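Side-chain contacts in TRAP dicarboxylate transporter, DctP subunit (Sulfurospirillum deleyianum, PDB 4OVS), which binds succinate and probably delivers such dicarboxylates to the membrane components of a TRAP transporter as its periplasmic solute-binding subunit: residues V256-A259 / M260-T264; D277-A280 / K281-Y285; A304-K307 / A308-I312. One frame throughout, in Å; residues are numbered along the deposited sequence.

Contact 1. Residues V256-A259 / M260-T264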
# COMPACT_ATOMS: atom_id res chain seq x y z
N VAL A 256 5.80 13.76 -19.43
CA VAL A 256 5.93 12.83 -18.32
C VAL A 256 4.78 13.07 -17.37
O VAL A 256 4.15 12.13 -16.88
CB VAL A 256 7.28 12.95 -17.65
CG1 VAL A 256 7.30 12.27 -16.31
CG2 VAL A 256 8.32 12.31 -18.51
N LEU A 257 4.48 14.33 -17.15
CA LEU A 257 3.47 14.71 -16.18
C LEU A 257 2.08 14.38 -16.70
O LEU A 257 1.21 14.04 -15.92
CB LEU A 257 3.57 16.23 -15.88
CG LEU A 257 4.81 16.67 -15.09
CD1 LEU A 257 4.72 18.16 -14.87
CD2 LEU A 257 4.96 15.98 -13.75
N GLN A 258 1.86 14.50 -18.00
CA GLN A 258 0.57 14.16 -18.54
C GLN A 258 0.41 12.62 -18.44
O GLN A 258 -0.60 12.10 -17.95
CB GLN A 258 0.44 14.68 -19.98
CG GLN A 258 -0.92 14.36 -20.56
CD GLN A 258 -1.07 14.65 -22.03
OE1 GLN A 258 -0.57 15.65 -22.56
NE2 GLN A 258 -1.80 13.78 -22.71
N ALA A 259 1.44 11.90 -18.86
CA ALA A 259 1.47 10.44 -18.73
C ALA A 259 1.07 10.00 -17.33
O ALA A 259 0.21 9.13 -17.17
CB ALA A 259 2.79 9.96 -19.07
N MSE A 260 1.65 10.61 -16.32
CA MSE A 260 1.32 10.22 -14.95
C MSE A 260 -0.11 10.53 -14.53
O MSE A 260 -0.75 9.71 -13.83
CB MSE A 260 2.27 10.83 -13.94
CG MSE A 260 2.08 10.23 -12.52
SE MSE A 260 2.42 8.29 -12.43
CE MSE A 260 4.35 8.33 -12.62
N LYS A 261 -0.62 11.71 -14.92
CA LYS A 261 -2.01 12.06 -14.68
C LYS A 261 -2.99 10.99 -15.23
O LYS A 261 -3.88 10.52 -14.54
CB LYS A 261 -2.31 13.44 -15.29
CG LYS A 261 -3.69 14.02 -14.92
CD LYS A 261 -4.02 15.26 -15.78
CE LYS A 261 -5.38 15.90 -15.47
NZ LYS A 261 -5.50 16.52 -14.10
N GLU A 262 -2.81 10.65 -16.49
CA GLU A 262 -3.63 9.64 -17.14
C GLU A 262 -3.53 8.30 -16.43
O GLU A 262 -4.54 7.61 -16.23
CB GLU A 262 -3.21 9.53 -18.61
CG GLU A 262 -3.50 10.75 -19.36
CD GLU A 262 -3.20 10.64 -20.85
OE1 GLU A 262 -3.10 9.51 -21.37
OE2 GLU A 262 -3.08 11.70 -21.50
N ALA A 263 -2.32 7.95 -16.00
CA ALA A 263 -2.04 6.68 -15.39
C ALA A 263 -2.67 6.58 -14.01
O ALA A 263 -3.12 5.51 -13.59
CB ALA A 263 -0.53 6.44 -15.30
N THR A 264 -2.76 7.72 -13.34
CA THR A 264 -3.39 7.80 -12.03
C THR A 264 -4.89 7.51 -12.18
O THR A 264 -5.44 6.72 -11.43
CB THR A 264 -3.15 9.19 -11.43
OG1 THR A 264 -1.74 9.39 -11.18
CG2 THR A 264 -3.90 9.37 -10.17
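Gln258 and Glu262, one helical turn apart, are joined through both backbone and side chain. Followed outward, Glu262 starts with CB 3.7 Å from Gln258 O; CG, set anti to its own carbonyl carbon (chi1 -66°), passes 3.5 Å from that same oxygen. The chain then runs on extended, CD coming 3.9 Å from Gln258 NE2 and OE2 ending 2.7 Å from Gln258 NE2. That last pair is a nearly straight hydrogen bond (172° at the hydrogen), with the oxygen lying in the amide plane of Gln258. Amide and carboxylate are nevertheless turned 40° against each other. Beneath them Glu262 N donates to Gln258 O at 3.0 Å, one of four i to i+4 backbone bonds here. These belong to the long helix 253-289 of the family 7 solute-binding fold, where Ala259 packs on Phe47 and Val51 of helix 39-54, while selenomethionine Met260 reaches Phe47 and also Leu140 and Trp143 of strand 137-152. Glu262 has a second partner, since OE1 forms a salt bridge with Arg50 NE of helix 39-54. With an alanine here, Arg50 would probably lose this countercharge and the Gln258 amide would be free to turn. On the buried side, Ala263 CB rests 3.4 Å from Ala259 O.

Contact 2. Residues D277-A280 / K281-Y285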
# COMPACT_ATOMS: atom_id res chain seq x y z
N ASP A 277 -13.05 -8.91 -8.41
CA ASP A 277 -12.26 -9.86 -9.17
C ASP A 277 -11.41 -10.75 -8.25
O ASP A 277 -11.37 -11.96 -8.41
CB ASP A 277 -11.37 -9.10 -10.14
CG ASP A 277 -10.60 -10.00 -11.07
OD1 ASP A 277 -11.06 -11.14 -11.34
OD2 ASP A 277 -9.53 -9.57 -11.56
N MSE A 278 -10.68 -10.15 -7.31
CA MSE A 278 -9.76 -10.91 -6.46
C MSE A 278 -10.55 -11.85 -5.54
O MSE A 278 -10.10 -12.99 -5.24
CB MSE A 278 -8.87 -9.93 -5.68
CG MSE A 278 -7.95 -9.14 -6.59
SE MSE A 278 -6.63 -10.40 -7.35
CE MSE A 278 -7.01 -10.32 -9.27
N LEU A 279 -11.74 -11.43 -5.10
CA LEU A 279 -12.48 -12.25 -4.14
C LEU A 279 -12.99 -13.48 -4.89
O LEU A 279 -12.89 -14.58 -4.41
CB LEU A 279 -13.59 -11.48 -3.45
CG LEU A 279 -14.48 -12.26 -2.47
CD1 LEU A 279 -13.66 -12.81 -1.35
CD2 LEU A 279 -15.58 -11.38 -1.92
N ALA A 280 -13.40 -13.31 -6.13
CA ALA A 280 -13.79 -14.47 -6.93
C ALA A 280 -12.62 -15.45 -7.10
O ALA A 280 -12.79 -16.66 -7.00
CB ALA A 280 -14.28 -14.02 -8.28
N LYS A 281 -11.43 -14.95 -7.36
CA LYS A 281 -10.29 -15.86 -7.58
C LYS A 281 -9.87 -16.57 -6.30
O LYS A 281 -9.55 -17.78 -6.29
CB LYS A 281 -9.11 -15.09 -8.19
CG LYS A 281 -9.28 -14.72 -9.66
CD LYS A 281 -8.20 -13.69 -10.05
CE LYS A 281 -8.26 -13.21 -11.53
NZ LYS A 281 -8.39 -14.37 -12.45
N ILE A 282 -9.85 -15.84 -5.19
CA ILE A 282 -9.52 -16.45 -3.92
C ILE A 282 -10.57 -17.51 -3.52
O ILE A 282 -10.24 -18.59 -3.01
CB ILE A 282 -9.33 -15.35 -2.88
CG1 ILE A 282 -8.15 -14.52 -3.30
CG2 ILE A 282 -9.15 -15.90 -1.45
CD1 ILE A 282 -8.15 -13.22 -2.71
N SER A 283 -11.84 -17.21 -3.80
CA SER A 283 -12.94 -18.12 -3.48
C SER A 283 -12.88 -19.40 -4.28
O SER A 283 -13.10 -20.48 -3.74
CB SER A 283 -14.27 -17.40 -3.74
OG SER A 283 -14.46 -16.38 -2.77
N GLU A 284 -12.56 -19.29 -5.57
CA GLU A 284 -12.43 -20.47 -6.40
C GLU A 284 -11.24 -21.32 -5.91
O GLU A 284 -11.33 -22.56 -5.84
CB GLU A 284 -12.25 -20.07 -7.86
CG GLU A 284 -12.22 -21.28 -8.78
CD GLU A 284 -13.58 -21.59 -9.46
OE1 GLU A 284 -14.59 -21.73 -8.72
OE2 GLU A 284 -13.64 -21.73 -10.72
N TYR A 285 -10.15 -20.66 -5.55
CA TYR A 285 -8.98 -21.36 -5.03
C TYR A 285 -9.33 -22.14 -3.74
O TYR A 285 -8.89 -23.28 -3.53
CB TYR A 285 -7.84 -20.37 -4.77
CG TYR A 285 -6.82 -21.00 -3.89
CD1 TYR A 285 -5.88 -21.88 -4.39
CD2 TYR A 285 -6.85 -20.78 -2.53
CE1 TYR A 285 -4.93 -22.52 -3.56
CE2 TYR A 285 -5.95 -21.40 -1.70
CZ TYR A 285 -5.01 -22.28 -2.20
OH TYR A 285 -4.13 -22.88 -1.33
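Four successive i to i+4 backbone bonds, from Lys281 N to Asp277 O through Glu284 N to Ala280 O, define regular alpha-helix, with N-O separations between 2.9 and 3.2 Å. Over this frame the aliphatic part of Lys281 runs back along the preceding turn, because CG stands anti to its own carbonyl carbon (chi1 -74°) and the chain stays extended as far as CE. There it meets two side chains: CE lies 3.5 Å from Asp277 OD1, and CD lies 3.7 Å from CE of selenomethionine Met278. The bend at chi4 leaves NZ 4.3 Å from Asp277 OD1, beyond salt-bridge range, so the opposite charges probably attract at a distance while the methylene group makes the actual contact with the carboxylate. Met278 reaches Lys281 by a double bend, at chi2 and chi3, that brings its terminal methyl round to the lysine chain. One position further on, Ile282 lies against the backbone: CG1 is 3.1 Å from Met278 O, the same oxygen that accepts Ile282 N. Ser283 likewise turns its hydroxyl back, placing OG 2.9 Å from Leu279 O, which also receives Ser283 N. All of this is packing within the later part of the long helix 253-289 of the solute-binding protein. In the fold, this part meets helix 211-216, where Met278 touches Leu211 and Ile282 packs on Phe214 and Tyr215; Lys281 touches Tyr215 as well. Ile282 and Ser283 also meet Ile294 of strand 293-295, which the chain forms after this helix.

Contact 3. Residues A304-K307 / A308-I312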
# COMPACT_ATOMS: atom_id res chain seq x y z
N ALA A 304 -16.22 -5.18 17.85
CA ALA A 304 -15.19 -5.55 18.81
C ALA A 304 -13.80 -5.28 18.25
O ALA A 304 -12.86 -4.93 18.97
CB ALA A 304 -15.34 -7.02 19.16
N TRP A 305 -13.65 -5.47 16.95
CA TRP A 305 -12.41 -5.11 16.30
C TRP A 305 -12.18 -3.60 16.34
O TRP A 305 -11.06 -3.14 16.56
CB TRP A 305 -12.40 -5.61 14.85
CG TRP A 305 -12.15 -7.08 14.75
CD1 TRP A 305 -13.06 -8.05 14.44
CD2 TRP A 305 -10.91 -7.75 14.97
NE1 TRP A 305 -12.46 -9.28 14.46
CE2 TRP A 305 -11.14 -9.13 14.79
CE3 TRP A 305 -9.63 -7.31 15.32
CZ2 TRP A 305 -10.14 -10.07 14.92
CZ3 TRP A 305 -8.63 -8.25 15.45
CH2 TRP A 305 -8.88 -9.62 15.25
N GLN A 306 -13.25 -2.83 16.15
CA GLN A 306 -13.14 -1.36 16.12
C GLN A 306 -12.74 -0.83 17.47
O GLN A 306 -11.88 0.02 17.59
CB GLN A 306 -14.46 -0.72 15.73
CG GLN A 306 -14.51 -0.27 14.28
CD GLN A 306 -15.88 -0.43 13.66
OE1 GLN A 306 -16.77 -1.07 14.24
NE2 GLN A 306 -16.07 0.16 12.49
N LYS A 307 -13.39 -1.35 18.51
CA LYS A 307 -13.11 -0.89 19.85
C LYS A 307 -11.66 -1.16 20.23
O LYS A 307 -10.95 -0.29 20.71
CB LYS A 307 -14.03 -1.58 20.87
CG LYS A 307 -13.74 -1.09 22.29
CD LYS A 307 -14.63 -1.70 23.33
CE LYS A 307 -14.36 -1.08 24.71
NZ LYS A 307 -15.28 -1.62 25.76
N ALA A 308 -11.20 -2.38 19.98
CA ALA A 308 -9.89 -2.78 20.46
C ALA A 308 -8.80 -2.03 19.73
O ALA A 308 -7.77 -1.71 20.32
CB ALA A 308 -9.71 -4.28 20.28
N MSE A 309 -9.01 -1.80 18.44
CA MSE A 309 -7.96 -1.28 17.60
C MSE A 309 -7.89 0.25 17.59
O MSE A 309 -6.81 0.82 17.42
CB MSE A 309 -8.09 -1.86 16.18
CG MSE A 309 -7.67 -3.33 16.09
SE MSE A 309 -7.50 -3.88 14.20
CE MSE A 309 -6.02 -5.21 14.33
N GLU A 310 -9.02 0.91 17.76
CA GLU A 310 -9.01 2.37 17.83
C GLU A 310 -8.41 2.87 19.13
O GLU A 310 -7.98 4.02 19.22
CB GLU A 310 -10.41 2.93 17.65
CG GLU A 310 -10.86 2.79 16.21
CD GLU A 310 -12.36 2.81 16.06
OE1 GLU A 310 -13.04 3.06 17.08
OE2 GLU A 310 -12.84 2.55 14.93
N ALA A 311 -8.36 2.00 20.13
CA ALA A 311 -7.84 2.40 21.44
C ALA A 311 -6.42 2.92 21.34
O ALA A 311 -5.92 3.56 22.25
CB ALA A 311 -7.92 1.22 22.44
N ILE A 312 -5.76 2.65 20.21
CA ILE A 312 -4.37 3.05 20.04
C ILE A 312 -4.20 4.53 19.61
O ILE A 312 -3.08 5.06 19.64
CB ILE A 312 -3.68 2.15 19.01
CG1 ILE A 312 -4.09 2.53 17.58
CG2 ILE A 312 -3.98 0.64 19.27
CD1 ILE A 312 -3.32 1.77 16.51
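Trp305 and selenomethionine Met309 make a Met-aromatic contact across one helical turn. Their side chains lie alongside and point the same way, with Met309 CE 4.2 Å from Trp305 CZ3. The selenium sits 5.5 Å from the centroid of the six-membered ring and 70° off its normal, an oblique approach. Met309 is carried there by a first torsion that sets CG anti to the carbonyl carbon (chi1 -74°), and CG consequently passes 3.4 Å from Trp305 O. That carbonyl also accepts Met309 N at 3.1 Å, so backbone and side chain of the selenomethionine both border the same oxygen. A second i, i+4 pair, Gln306 and Glu310, runs side by side in similar fashion: Glu310 OE2 comes 3.3 Å from Gln306 CG, while Glu310 N donates to Gln306 O at 3.0 Å. Helix 299-310 thus presents an aromatic and apolar pair together with a polar pair, within the family 7 solute-binding fold and away from the succinate site. Outside the segment, Trp305 NE1 gives a hydrogen bond to Leu158 O, which, with the packing of Ile157 and Leu297, probably helps hold the indole in its orientation. Met309 meets Gln179 of helix 174-181. The polar pair is bordered by Phe108, which touches both Gln306 and Glu310.

Contacts 1 and 2 share the long helix 253-289, with contact 1 near its start and contact 2 near its end; their centres are 31 Å apart. Strand 293-295 then leads on to helix 299-310, which carries contact 3, centred 29 Å from contact 2. Contacts 1 and 3 lie on opposite sides of the chain's centre, with their centres 38 Å apart, and none of the three touches another. Along its length the shared helix packs first on helix 39-54 and strand 137-152, then on helix 211-216. It passes near the succinate site without either contact being part of it: the side chains of Met260 and Met278 stand about 10 and 8 Å from those of the succinate-binding Tyr236 and Asn213, respectively.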